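Local coordinates for protein putative hydrolase YdeN (Bacillus subtilis, PDB 1UXO) that probably acts as a serine hydrolase of the alpha/beta-hydrolase fold, of the RBBP9 family, with its natural substrate not established, at residues 135-140 against 158-163; 70-75 against 166-171; 100-105 against 148-153; 94-99 against 181-186; 19-24 against 174-179. The protein carries 2 engineered substitutions. All blocks are in the same frame, centred on the assembly; numbering follows the deposited sequence. Where two conformers were deposited one is given.

Contact 1: residues 135-140 against 158-163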
# COMPACT_ATOMS: atom_id res chain seq x y z
N ALA A 135 -3.78 -1.05 -10.12
CA ALA A 135 -3.65 0.29 -10.71
C ALA A 135 -4.68 0.56 -11.73
O ALA A 135 -5.09 -0.34 -12.48
CB ALA A 135 -2.24 0.48 -11.32
N SER A 136 -5.06 1.82 -11.82
CA SER A 136 -6.10 2.27 -12.77
C SER A 136 -5.51 2.84 -14.03
O SER A 136 -4.70 3.75 -13.97
CB SER A 136 -6.99 3.32 -12.09
OG SER A 136 -7.78 4.07 -13.04
N LYS A 137 -5.97 2.35 -15.18
CA LYS A 137 -5.46 2.84 -16.46
C LYS A 137 -5.67 4.32 -16.67
O LYS A 137 -4.82 4.94 -17.31
CB LYS A 137 -6.04 2.07 -17.66
CG LYS A 137 -5.40 2.36 -19.00
CD LYS A 137 -3.91 2.10 -18.94
CE LYS A 137 -3.19 1.86 -20.25
NZ LYS A 137 -3.19 3.03 -21.10
N ASP A 138 -6.75 4.88 -16.13
CA ASP A 138 -7.07 6.29 -16.32
C ASP A 138 -6.79 7.21 -15.15
O ASP A 138 -7.25 8.36 -15.10
CB ASP A 138 -8.50 6.45 -16.89
CG ASP A 138 -9.59 6.05 -15.90
OD1 ASP A 138 -9.24 5.62 -14.76
OD2 ASP A 138 -10.85 6.13 -16.20
N ASP A 139 -5.95 6.72 -14.25
CA ASP A 139 -5.45 7.51 -13.12
C ASP A 139 -4.64 8.74 -13.61
O ASP A 139 -3.66 8.62 -14.36
CB ASP A 139 -4.57 6.61 -12.26
CG ASP A 139 -4.36 7.14 -10.82
OD1 ASP A 139 -4.29 8.40 -10.61
OD2 ASP A 139 -4.27 6.36 -9.85
N GLN A 140 -5.11 9.91 -13.23
CA GLN A 140 -4.45 11.14 -13.58
C GLN A 140 -3.53 11.68 -12.46
O GLN A 140 -2.93 12.76 -12.62
CB GLN A 140 -5.53 12.18 -13.93
CG GLN A 140 -6.49 11.78 -15.11
CD GLN A 140 -5.73 11.56 -16.35
OE1 GLN A 140 -4.95 12.45 -16.76
NE2 GLN A 140 -5.85 10.35 -16.94
N LEU A 158 0.49 -7.53 -11.34
CA LEU A 158 -0.18 -6.25 -11.64
C LEU A 158 -1.61 -6.54 -12.05
O LEU A 158 -1.86 -7.36 -12.95
CB LEU A 158 0.53 -5.54 -12.76
CG LEU A 158 -0.09 -4.21 -13.23
CD1 LEU A 158 0.13 -3.12 -12.20
CD2 LEU A 158 0.52 -3.81 -14.54
N TYR A 159 -2.52 -5.86 -11.41
CA TYR A 159 -3.96 -5.87 -11.76
C TYR A 159 -4.41 -4.49 -12.22
O TYR A 159 -4.36 -3.51 -11.46
CB TYR A 159 -4.73 -6.30 -10.53
CG TYR A 159 -4.42 -7.67 -10.06
CD1 TYR A 159 -5.09 -8.78 -10.59
CD2 TYR A 159 -3.46 -7.89 -9.12
CE1 TYR A 159 -4.79 -10.06 -10.17
CE2 TYR A 159 -3.14 -9.21 -8.69
CZ TYR A 159 -3.82 -10.27 -9.23
OH TYR A 159 -3.54 -11.53 -8.80
N GLU A 160 -4.74 -4.39 -13.50
CA GLU A 160 -5.16 -3.18 -14.15
C GLU A 160 -6.66 -3.07 -14.04
O GLU A 160 -7.38 -4.06 -14.31
CB GLU A 160 -4.78 -3.23 -15.63
CG GLU A 160 -5.29 -2.03 -16.43
CD GLU A 160 -4.87 -2.08 -17.89
OE1 GLU A 160 -3.95 -2.82 -18.23
OE2 GLU A 160 -5.48 -1.31 -18.67
N VAL A 161 -7.15 -1.89 -13.68
CA VAL A 161 -8.57 -1.62 -13.69
C VAL A 161 -8.71 -0.52 -14.74
O VAL A 161 -8.11 0.56 -14.61
CB VAL A 161 -9.08 -1.12 -12.34
CG1 VAL A 161 -10.58 -0.78 -12.44
CG2 VAL A 161 -8.79 -2.17 -11.23
N GLN A 162 -9.46 -0.80 -15.81
CA GLN A 162 -9.47 0.11 -16.95
C GLN A 162 -9.99 1.50 -16.59
O GLN A 162 -9.44 2.52 -17.03
CB GLN A 162 -10.26 -0.51 -18.12
CG GLN A 162 -10.07 0.23 -19.40
CD GLN A 162 -10.71 -0.50 -20.56
OE1 GLN A 162 -11.73 -1.19 -20.35
NE2 GLN A 162 -10.10 -0.40 -21.74
N HIS A 163 -11.06 1.54 -15.82
CA HIS A 163 -11.65 2.79 -15.39
C HIS A 163 -11.75 2.82 -13.87
O HIS A 163 -12.80 2.57 -13.29
CB HIS A 163 -13.04 3.04 -16.07
CG HIS A 163 -12.95 3.16 -17.56
ND1 HIS A 163 -12.21 4.16 -18.18
CD2 HIS A 163 -13.44 2.39 -18.55
CE1 HIS A 163 -12.25 3.99 -19.49
NE2 HIS A 163 -12.97 2.91 -19.74
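A135 and S136 pair in parallel with E160 and V161, joined by three backbone hydrogen bonds: A135 N to Y159 O (2.9 Å), V161 N to A135 O (2.8 Å) and K137 N to V161 O. The pairing ends at a type I turn from S136 to D139, where side chains take over. D138 turns its carboxylate across to H163, whose ND1 donates to OD2 over 3.1 Å. The bond is nearly straight (163°) and lies in the imidazole plane, yet meets OD2 from above the carboxylate plane. D138 carries CG between its backbone N and carbonyl carbon (chi1 68°), which swings the carboxylate toward H163, just past the end of the second strand. The aliphatic part of K137 lies across E160, with CB 3.6 Å from OE2, while the ammonium group stays clear of that carboxylate. S136 OG has its main partner in G165 O, tying it to the loop after strand 157-161. The same turn carries D139, the predicted acid of the charge relay, which bonds H166 ND1. Helix 144-153 connects strands 128-136 and 157-161 as a beta-alpha-beta crossover; its F144 touches A135, K137 and E160, whereas V161 and S136 touch F167.

Contact 2: residues 70-75 against 166-171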
# COMPACT_ATOMS: atom_id res chain seq x y z
N VAL A 70 -1.60 -3.42 3.14
CA VAL A 70 -2.33 -2.89 2.01
C VAL A 70 -2.18 -1.38 2.07
O VAL A 70 -2.55 -0.76 3.06
CB VAL A 70 -3.82 -3.27 2.09
CG1 VAL A 70 -4.65 -2.60 0.93
CG2 VAL A 70 -3.96 -4.78 2.09
N ALA A 71 -1.67 -0.79 1.02
CA ALA A 71 -1.41 0.64 1.01
C ALA A 71 -2.03 1.28 -0.21
O ALA A 71 -2.18 0.61 -1.25
CB ALA A 71 0.09 0.88 1.02
N HIS A 72 -2.36 2.58 -0.07
CA HIS A 72 -2.89 3.35 -1.14
C HIS A 72 -2.03 4.58 -1.42
O HIS A 72 -1.63 5.32 -0.50
CB HIS A 72 -4.34 3.80 -0.84
CG HIS A 72 -4.99 4.55 -1.99
ND1 HIS A 72 -5.67 5.73 -1.79
CD2 HIS A 72 -5.12 4.26 -3.31
CE1 HIS A 72 -6.16 6.16 -2.95
NE2 HIS A 72 -5.85 5.29 -3.88
N SER A 73 -1.68 4.72 -2.69
CA SER A 73 -1.01 5.90 -3.22
C SER A 73 0.29 6.20 -2.45
O SER A 73 1.19 5.33 -2.39
CB SER A 73 -2.04 7.05 -3.31
OG SER A 73 -1.55 8.09 -4.16
N LEU A 74 0.36 7.36 -1.78
CA LEU A 74 1.59 7.73 -1.01
C LEU A 74 1.98 6.74 0.06
O LEU A 74 3.17 6.59 0.38
CB LEU A 74 1.47 9.13 -0.40
CG LEU A 74 2.73 9.76 0.15
CD1 LEU A 74 3.80 10.07 -0.97
CD2 LEU A 74 2.39 11.03 0.98
N GLY A 75 1.03 5.98 0.59
CA GLY A 75 1.38 4.95 1.56
C GLY A 75 2.28 3.87 0.99
O GLY A 75 2.99 3.19 1.73
N HIS A 166 -8.52 7.26 -9.45
CA HIS A 166 -7.43 7.01 -8.47
C HIS A 166 -7.96 6.21 -7.21
O HIS A 166 -7.38 6.27 -6.09
CB HIS A 166 -6.77 8.37 -8.15
CG HIS A 166 -5.59 8.32 -7.21
ND1 HIS A 166 -4.51 7.51 -7.41
CD2 HIS A 166 -5.30 9.07 -6.11
CE1 HIS A 166 -3.62 7.70 -6.43
NE2 HIS A 166 -4.10 8.63 -5.61
N PHE A 167 -9.06 5.47 -7.40
CA PHE A 167 -9.72 4.69 -6.35
C PHE A 167 -10.12 5.52 -5.11
O PHE A 167 -9.90 5.14 -3.95
CB PHE A 167 -8.88 3.47 -5.96
CG PHE A 167 -8.49 2.56 -7.12
CD1 PHE A 167 -9.41 1.73 -7.72
CD2 PHE A 167 -7.19 2.53 -7.58
CE1 PHE A 167 -9.03 0.89 -8.79
CE2 PHE A 167 -6.80 1.71 -8.63
CZ PHE A 167 -7.71 0.89 -9.23
N LEU A 168 -10.73 6.67 -5.39
CA LEU A 168 -11.19 7.61 -4.37
C LEU A 168 -12.70 7.58 -4.13
O LEU A 168 -13.49 7.27 -5.05
CB LEU A 168 -10.79 9.02 -4.83
CG LEU A 168 -9.33 9.26 -5.15
CD1 LEU A 168 -9.07 10.69 -5.79
CD2 LEU A 168 -8.57 9.17 -3.83
N GLU A 169 -13.13 7.97 -2.91
CA GLU A 169 -14.51 7.99 -2.53
C GLU A 169 -15.35 8.89 -3.44
O GLU A 169 -16.47 8.53 -3.75
CB GLU A 169 -14.69 8.46 -1.06
CG GLU A 169 -14.29 9.89 -0.82
CD GLU A 169 -14.11 10.21 0.66
OE1 GLU A 169 -13.83 9.34 1.49
OE2 GLU A 169 -14.24 11.37 1.01
N ASP A 170 -14.79 10.00 -3.93
CA ASP A 170 -15.55 10.89 -4.81
C ASP A 170 -15.68 10.38 -6.24
O ASP A 170 -16.42 10.98 -7.01
CB ASP A 170 -14.90 12.27 -4.85
CG ASP A 170 -15.25 13.10 -3.64
OD1 ASP A 170 -16.08 12.67 -2.80
OD2 ASP A 170 -14.72 14.24 -3.46
N GLU A 171 -15.00 9.26 -6.55
CA GLU A 171 -15.17 8.52 -7.80
C GLU A 171 -16.04 7.28 -7.63
O GLU A 171 -16.22 6.49 -8.57
CB GLU A 171 -13.79 8.13 -8.37
CG GLU A 171 -12.96 9.34 -8.75
CD GLU A 171 -11.44 9.13 -8.77
OE1 GLU A 171 -10.92 8.16 -8.19
OE2 GLU A 171 -10.76 9.99 -9.38
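The H72 imidazole has S73 CB over the centre of one face, with H166 O and L168 CD2 at its edge; its own NE2 sits over the centre of one face of the H166 ring, whose edge meets S73 OG. The two rings meet obliquely, planes at 34° and centroids 4.9 Å apart. H72 NE2 donates to H166 O over 2.9 Å, in the plane of its ring but bent to 142° at the hydrogen. Having CG anti to the backbone N (chi1 -176°) carries this ring off the strand end toward the loop. S73 OG lies 3.0 Å from H166 NE2. Within the loop, E171 OE1 accepts from H166 N (2.9 Å) and L168 N (3.2 Å) from opposite faces of its plane, which pins the backbone that carries the histidine. With D139 bonded to H166 ND1, the geometry fits the predicted Ser-His-Asp triad: H72 holds the histidine's carbonyl, while S73, at the nucleophile elbow after its strand, places its hydroxyl beside the imidazole.

Contact 3: residues 100-105 against 148-153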
# COMPACT_ATOMS: atom_id res chain seq x y z
N GLY A 100 0.31 2.22 -6.50
CA GLY A 100 1.68 2.35 -6.03
C GLY A 100 2.61 3.02 -7.04
O GLY A 100 2.44 2.91 -8.29
N PHE A 101 3.62 3.69 -6.52
CA PHE A 101 4.59 4.34 -7.34
C PHE A 101 5.90 4.46 -6.51
O PHE A 101 5.85 4.39 -5.27
CB PHE A 101 4.11 5.73 -7.82
CG PHE A 101 3.80 6.68 -6.69
CD1 PHE A 101 4.71 7.66 -6.31
CD2 PHE A 101 2.59 6.58 -6.00
CE1 PHE A 101 4.42 8.53 -5.27
CE2 PHE A 101 2.28 7.45 -4.95
CZ PHE A 101 3.20 8.42 -4.57
N ALA A 102 7.03 4.60 -7.20
CA ALA A 102 8.35 4.74 -6.55
C ALA A 102 9.23 5.84 -7.21
O ALA A 102 10.48 5.76 -7.17
CB ALA A 102 9.10 3.39 -6.63
N LYS A 103 8.60 6.82 -7.85
CA LYS A 103 9.28 7.99 -8.42
C LYS A 103 8.37 9.22 -8.37
O LYS A 103 7.16 9.10 -8.11
CB LYS A 103 9.73 7.75 -9.84
CG LYS A 103 8.60 7.56 -10.88
CD LYS A 103 9.16 6.86 -12.09
CE LYS A 103 8.15 6.64 -13.13
NZ LYS A 103 8.71 6.00 -14.36
N SER A 104 8.95 10.40 -8.60
CA SER A 104 8.21 11.65 -8.47
C SER A 104 6.94 11.68 -9.28
O SER A 104 6.95 11.32 -10.47
CB SER A 104 9.08 12.79 -9.05
OG SER A 104 8.39 13.99 -9.11
N LEU A 105 5.87 12.16 -8.67
CA LEU A 105 4.62 12.43 -9.34
C LEU A 105 4.61 13.87 -9.88
O LEU A 105 4.66 14.83 -9.10
CB LEU A 105 3.45 12.25 -8.36
CG LEU A 105 3.28 10.85 -7.76
CD1 LEU A 105 2.03 10.90 -6.90
CD2 LEU A 105 3.18 9.73 -8.83
N LYS A 148 2.92 0.08 -13.22
CA LYS A 148 3.39 -1.07 -13.96
C LYS A 148 4.94 -1.19 -13.83
O LYS A 148 5.45 -2.29 -13.62
CB LYS A 148 2.98 -0.94 -15.45
CG LYS A 148 3.42 -2.16 -16.28
CD LYS A 148 2.71 -2.28 -17.62
CE LYS A 148 2.64 -3.73 -18.10
NZ LYS A 148 1.72 -4.05 -19.25
N ASP A 149 5.64 -0.05 -13.88
CA ASP A 149 7.10 0.05 -13.71
C ASP A 149 7.45 -0.51 -12.36
O ASP A 149 8.33 -1.36 -12.25
CB ASP A 149 7.50 1.53 -13.76
CG ASP A 149 9.03 1.81 -13.71
OD1 ASP A 149 9.88 0.87 -13.83
OD2 ASP A 149 9.48 2.98 -13.47
N LEU A 150 6.75 -0.07 -11.31
CA LEU A 150 7.03 -0.55 -9.97
C LEU A 150 6.77 -2.07 -9.85
O LEU A 150 7.60 -2.80 -9.24
CB LEU A 150 6.15 0.22 -8.95
CG LEU A 150 6.15 -0.32 -7.54
CD1 LEU A 150 7.58 -0.33 -6.98
CD2 LEU A 150 5.26 0.43 -6.63
N ALA A 151 5.64 -2.55 -10.42
CA ALA A 151 5.35 -3.97 -10.42
C ALA A 151 6.49 -4.79 -11.02
O ALA A 151 6.88 -5.85 -10.52
CB ALA A 151 4.01 -4.26 -11.09
N GLN A 152 7.06 -4.29 -12.08
CA GLN A 152 8.23 -4.96 -12.66
C GLN A 152 9.45 -4.93 -11.75
O GLN A 152 10.18 -5.93 -11.61
CB GLN A 152 8.62 -4.34 -14.00
CG GLN A 152 7.58 -4.46 -15.07
CD GLN A 152 7.77 -3.55 -16.25
OE1 GLN A 152 8.58 -2.58 -16.21
NE2 GLN A 152 6.98 -3.78 -17.29
N GLN A 153 9.73 -3.78 -11.17
CA GLN A 153 10.90 -3.61 -10.31
C GLN A 153 10.88 -4.55 -9.08
O GLN A 153 11.93 -5.03 -8.62
CB GLN A 153 10.96 -2.17 -9.84
CG GLN A 153 11.32 -1.22 -10.95
CD GLN A 153 11.28 0.21 -10.53
OE1 GLN A 153 10.34 0.63 -9.82
NE2 GLN A 153 12.30 0.98 -10.94
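K103 NZ and D149 OD2 form a salt bridge of 3.2 Å, a polar link between the loop after strand 92-98 and helix 144-153 of this alpha/beta-hydrolase fold. D149 has two conformers, and the bridge need not hold in both. The lysine meets OD2 on its anti side, 25° out of the carboxylate plane, and the two side chains cross at about a right angle. K103 starts with CG wedged between its backbone N and carbonyl carbon (chi1 66°) and then runs extended, which brings its ammonium group back to the helix; the same group also makes a cation-pi contact with F146. A methionine in its place would probably leave D149 without its countercharge and the F146 ring without its cation. Beside the charged pair the contact becomes apolar. L150 forks against the loop: CD1 touches A102 CB at 4.0 Å, while CD2 rests on the backbone where G100 joins F101. A side chain at G100 would point at the helix, its first carbon tight against that methyl. F101 CB points away from the helix and its ring touches S73, while G100 O is bonded by S147 OG. F101 N is buried without a polar partner, 3.7 Å from L150 CD2.

Contact 4: residues 94-99 against 181-186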
# COMPACT_ATOMS: atom_id res chain seq x y z
N GLY A 94 2.58 -10.51 2.97
CA GLY A 94 2.46 -9.87 1.68
C GLY A 94 2.13 -8.41 1.74
O GLY A 94 1.84 -7.86 2.81
N ILE A 95 2.21 -7.80 0.56
CA ILE A 95 1.89 -6.38 0.36
C ILE A 95 1.04 -6.21 -0.90
O ILE A 95 1.20 -6.94 -1.92
CB ILE A 95 3.16 -5.50 0.25
CG1 ILE A 95 4.03 -5.87 -0.95
CG2 ILE A 95 3.98 -5.49 1.53
CD1 ILE A 95 5.28 -4.98 -1.08
N ILE A 96 0.09 -5.30 -0.82
CA ILE A 96 -0.68 -4.90 -1.95
C ILE A 96 -0.60 -3.39 -2.05
O ILE A 96 -0.92 -2.68 -1.09
CB ILE A 96 -2.12 -5.35 -1.81
CG1 ILE A 96 -2.23 -6.87 -1.72
CG2 ILE A 96 -2.92 -4.91 -2.99
CD1 ILE A 96 -3.68 -7.37 -1.48
N LEU A 97 -0.15 -2.92 -3.19
CA LEU A 97 0.11 -1.50 -3.41
C LEU A 97 -0.90 -0.97 -4.38
O LEU A 97 -0.74 -1.13 -5.60
CB LEU A 97 1.53 -1.28 -3.89
CG LEU A 97 2.60 -2.02 -3.08
CD1 LEU A 97 4.00 -1.84 -3.68
CD2 LEU A 97 2.60 -1.53 -1.65
N VAL A 98 -1.94 -0.32 -3.85
CA VAL A 98 -2.97 0.29 -4.68
C VAL A 98 -2.54 1.67 -5.16
O VAL A 98 -2.26 2.55 -4.35
CB VAL A 98 -4.32 0.34 -3.97
CG1 VAL A 98 -5.40 0.73 -4.94
CG2 VAL A 98 -4.63 -1.03 -3.38
N SER A 99 -2.43 1.81 -6.48
CA SER A 99 -1.88 3.00 -7.12
C SER A 99 -0.48 3.29 -6.67
O SER A 99 -0.12 4.46 -6.45
CB SER A 99 -2.78 4.18 -6.87
OG SER A 99 -4.09 3.86 -7.18
N ASP A 181 -10.25 -9.63 -2.60
CA ASP A 181 -10.08 -10.92 -3.26
C ASP A 181 -8.58 -11.30 -3.49
O ASP A 181 -8.18 -12.45 -3.24
CB ASP A 181 -10.85 -10.99 -4.55
CG ASP A 181 -12.38 -11.10 -4.32
OD1 ASP A 181 -12.84 -11.74 -3.32
OD2 ASP A 181 -13.19 -10.61 -5.09
N VAL A 182 -7.78 -10.33 -3.91
CA VAL A 182 -6.33 -10.58 -4.09
C VAL A 182 -5.70 -10.94 -2.75
O VAL A 182 -4.97 -11.93 -2.63
CB VAL A 182 -5.62 -9.41 -4.77
CG1 VAL A 182 -4.11 -9.61 -4.74
CG2 VAL A 182 -6.12 -9.26 -6.23
N LEU A 183 -6.05 -10.20 -1.71
CA LEU A 183 -5.58 -10.47 -0.37
C LEU A 183 -5.95 -11.85 0.10
O LEU A 183 -5.12 -12.63 0.61
CB LEU A 183 -6.14 -9.37 0.59
CG LEU A 183 -5.64 -9.36 2.00
CD1 LEU A 183 -4.10 -9.19 2.05
CD2 LEU A 183 -6.38 -8.29 2.79
N THR A 184 -7.22 -12.18 -0.05
CA THR A 184 -7.71 -13.46 0.40
C THR A 184 -7.02 -14.64 -0.31
O THR A 184 -6.84 -15.71 0.29
CB THR A 184 -9.26 -13.47 0.26
OG1 THR A 184 -9.78 -12.57 1.26
CG2 THR A 184 -9.88 -14.84 0.62
N SER A 185 -6.66 -14.47 -1.57
CA SER A 185 -5.97 -15.52 -2.33
C SER A 185 -4.60 -15.83 -1.69
O SER A 185 -4.12 -16.98 -1.71
CB SER A 185 -5.87 -15.16 -3.81
OG SER A 185 -4.82 -14.22 -4.08
N TYR A 186 -4.00 -14.82 -1.09
CA TYR A 186 -2.75 -15.03 -0.37
C TYR A 186 -2.92 -15.95 0.83
O TYR A 186 -1.95 -16.62 1.24
CB TYR A 186 -2.23 -13.73 0.19
CG TYR A 186 -1.80 -12.66 -0.78
CD1 TYR A 186 -1.70 -12.87 -2.16
CD2 TYR A 186 -1.46 -11.41 -0.28
CE1 TYR A 186 -1.29 -11.82 -3.02
CE2 TYR A 186 -0.99 -10.43 -1.09
CZ TYR A 186 -0.93 -10.65 -2.48
OH TYR A 186 -0.45 -9.61 -3.22
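I96 carries most of the contact from strand 94-98, and its extended CG1-CD1 branch does the touching. I96 CD1 fits between V182 and L183, 4.0 Å from V182 CG1 and 3.8 Å from L183 CB. One bond back, I96 CG1 lies 3.8 Å from Y186 CE2, in an oblique approach. CG1 stands anti to the carbonyl carbon (chi1 -62°), with the chain straight beyond it, and this sends the terminal methyl against the helix, at V182 and L183. Y186 completes the first shell from the other end: its OH makes a weak hydrogen bond of 3.4 Å to I95 O, which lies near the ring plane. The phenol also passes G94, where the absence of a side chain matters, because a first side-chain carbon there would stand only 3.1 Å from Y186 CE2. The next shell fixes the tyrosine. One face of its ring lies against V182 O and L183 CA of its own helix, and H130 stacks with it; L183 and Y186 also touch Y68. The axes of segments 94-98 and 181-186 run nearly antiparallel (168°), 9.7 Å apart at closest. This is the usual layering of an alpha/beta sandwich: helix 177-188 covers one face of the parallel sheet at strand 92-98, flanked there by strands 67-72 and 128-136, whereas L97 points to helix 75-84 on the opposite face.

Contact 5: residues 19-24 against 174-179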
# COMPACT_ATOMS: atom_id res chain seq x y z
N ASN A 19 -11.63 7.53 5.06
CA ASN A 19 -11.82 7.85 3.65
C ASN A 19 -11.81 6.60 2.74
O ASN A 19 -11.34 5.50 3.11
CB ASN A 19 -10.73 8.79 3.14
CG ASN A 19 -10.87 10.23 3.72
OD1 ASN A 19 -9.92 10.77 4.36
ND2 ASN A 19 -12.02 10.87 3.48
N HIS A 20 -12.34 6.80 1.54
CA HIS A 20 -12.20 5.84 0.43
C HIS A 20 -12.77 4.47 0.81
O HIS A 20 -13.86 4.39 1.44
CB HIS A 20 -10.72 5.86 -0.09
CG HIS A 20 -10.20 7.26 -0.29
ND1 HIS A 20 -11.00 8.26 -0.77
CD2 HIS A 20 -9.00 7.82 -0.03
CE1 HIS A 20 -10.32 9.40 -0.78
NE2 HIS A 20 -9.10 9.15 -0.35
N TRP A 21 -12.04 3.43 0.50
CA TRP A 21 -12.47 2.03 0.64
C TRP A 21 -11.93 1.33 1.91
O TRP A 21 -12.14 0.12 2.08
CB TRP A 21 -12.11 1.24 -0.63
CG TRP A 21 -10.81 1.60 -1.21
CD1 TRP A 21 -10.58 2.60 -2.13
CD2 TRP A 21 -9.53 1.05 -0.89
NE1 TRP A 21 -9.25 2.69 -2.39
CE2 TRP A 21 -8.58 1.76 -1.64
CE3 TRP A 21 -9.09 0.03 -0.03
CZ2 TRP A 21 -7.21 1.49 -1.57
CZ3 TRP A 21 -7.71 -0.24 0.03
CH2 TRP A 21 -6.80 0.50 -0.75
N PHE A 22 -11.26 2.08 2.79
CA PHE A 22 -10.58 1.45 3.93
C PHE A 22 -11.58 0.87 4.95
O PHE A 22 -11.42 -0.27 5.39
CB PHE A 22 -9.50 2.40 4.63
CG PHE A 22 -8.69 3.25 3.65
CD1 PHE A 22 -8.08 2.67 2.51
CD2 PHE A 22 -8.56 4.63 3.82
CE1 PHE A 22 -7.34 3.46 1.62
CE2 PHE A 22 -7.81 5.39 2.93
CZ PHE A 22 -7.23 4.80 1.82
N PRO A 23 -12.59 1.63 5.34
CA PRO A 23 -13.60 1.08 6.25
C PRO A 23 -14.27 -0.12 5.63
O PRO A 23 -14.36 -1.13 6.33
CB PRO A 23 -14.60 2.23 6.48
CG PRO A 23 -13.84 3.43 6.10
CD PRO A 23 -12.80 3.08 5.07
N TRP A 24 -14.64 -0.04 4.35
CA TRP A 24 -15.25 -1.24 3.70
C TRP A 24 -14.32 -2.47 3.81
O TRP A 24 -14.77 -3.59 4.13
CB TRP A 24 -15.59 -0.97 2.27
CG TRP A 24 -16.26 -2.16 1.58
CD1 TRP A 24 -17.59 -2.41 1.53
CD2 TRP A 24 -15.63 -3.21 0.88
NE1 TRP A 24 -17.82 -3.56 0.82
CE2 TRP A 24 -16.63 -4.09 0.45
CE3 TRP A 24 -14.30 -3.52 0.58
CZ2 TRP A 24 -16.34 -5.24 -0.30
CZ3 TRP A 24 -14.02 -4.69 -0.17
CH2 TRP A 24 -15.03 -5.52 -0.57
N THR A 174 -15.89 3.78 -2.37
CA THR A 174 -16.05 3.42 -0.95
C THR A 174 -16.01 1.91 -0.67
O THR A 174 -16.17 1.49 0.48
CB THR A 174 -17.30 4.06 -0.35
OG1 THR A 174 -18.42 3.75 -1.16
CG2 THR A 174 -17.18 5.56 -0.42
N SER A 175 -15.89 1.13 -1.74
CA SER A 175 -15.52 -0.25 -1.66
C SER A 175 -14.51 -0.58 -2.76
O SER A 175 -14.37 0.15 -3.72
CB SER A 175 -16.75 -1.14 -1.81
OG SER A 175 -17.26 -1.09 -3.15
N LEU A 176 -13.81 -1.68 -2.61
CA LEU A 176 -12.85 -2.17 -3.63
C LEU A 176 -12.66 -3.69 -3.51
O LEU A 176 -11.66 -4.18 -2.97
CB LEU A 176 -11.50 -1.45 -3.47
CG LEU A 176 -10.56 -1.53 -4.67
CD1 LEU A 176 -11.23 -1.15 -6.03
CD2 LEU A 176 -9.35 -0.60 -4.42
N PRO A 177 -13.64 -4.45 -4.02
CA PRO A 177 -13.56 -5.92 -3.95
C PRO A 177 -12.29 -6.57 -4.47
O PRO A 177 -11.84 -7.54 -3.89
CB PRO A 177 -14.79 -6.36 -4.74
CG PRO A 177 -15.82 -5.23 -4.42
CD PRO A 177 -14.93 -4.01 -4.60
N ILE A 178 -11.70 -6.03 -5.53
CA ILE A 178 -10.45 -6.63 -6.05
C ILE A 178 -9.36 -6.71 -4.98
O ILE A 178 -8.67 -7.72 -4.92
CB ILE A 178 -9.95 -5.95 -7.30
CG1 ILE A 178 -8.73 -6.74 -7.83
CG2 ILE A 178 -9.62 -4.46 -7.10
CD1 ILE A 178 -8.50 -6.51 -9.27
N VAL A 179 -9.22 -5.69 -4.11
CA VAL A 179 -8.23 -5.74 -3.07
C VAL A 179 -8.52 -6.86 -2.08
O VAL A 179 -7.63 -7.62 -1.69
CB VAL A 179 -8.04 -4.37 -2.31
CG1 VAL A 179 -6.95 -4.52 -1.29
CG2 VAL A 179 -7.65 -3.32 -3.28
O HOH W 1 -15.49 2.38 2.94
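Two helix starts meet here on the rim of the alpha/beta-hydrolase fold: W21 and L176 are the N-cap residues of helices 22-31 and 177-188. L176 CD2 lies over the five-membered ring of W21 in a CH-pi contact, 3.8 Å from its centroid, while F22 CE1 covers the other face of the indole. W24 repeats the theme: S175 CB makes a CH-pi contact 3.5 Å from the centroid of its five-membered ring, only 5° off the normal, and CH2 at the far end of the indole reaches P177 CG at 3.9 Å. A chi1 of -178° swings the W24 indole clear of its own backbone N and alongside S175 and P177. A serine in its place would probably leave S175 and P177 without their aromatic cover and open a gap between the helix starts. Polar contact is indirect: one water donates to H20 O (3.0 Å) and T174 O (2.7 Å) and accepts from W24 N (2.9 Å). Inward, W21 meets H72 edge-to-face and touches V70 and V98, so the paired helix starts sit against strands 67-72 and 92-98.

Overall arrangement
Contact 2 brings together the predicted nucleophile and histidine, and contact 1 supplies the acid: D139 OD2 lies 2.7 Å from H166 ND1, and the centres of the two contacts are about 12 Å apart. Contact 5 joins the histidine loop through E169 OE1, 2.9 Å from H20 N, a probable hydrogen bond. Contact 3 approaches the nucleophile through F101, whose CE2 is 3.4 Å from S73 C. Contact 4 runs on into the site along its strand, where S73 N lies 2.8 Å from V98 O, and it shares helix 177-188 with contact 5. Contacts 3 and 5 lie farthest apart, about 22 Å between centres. Contacts 1 and 2 thus hold the predicted triad, while contacts 3, 4 and 5 pack the surrounding loops and helices.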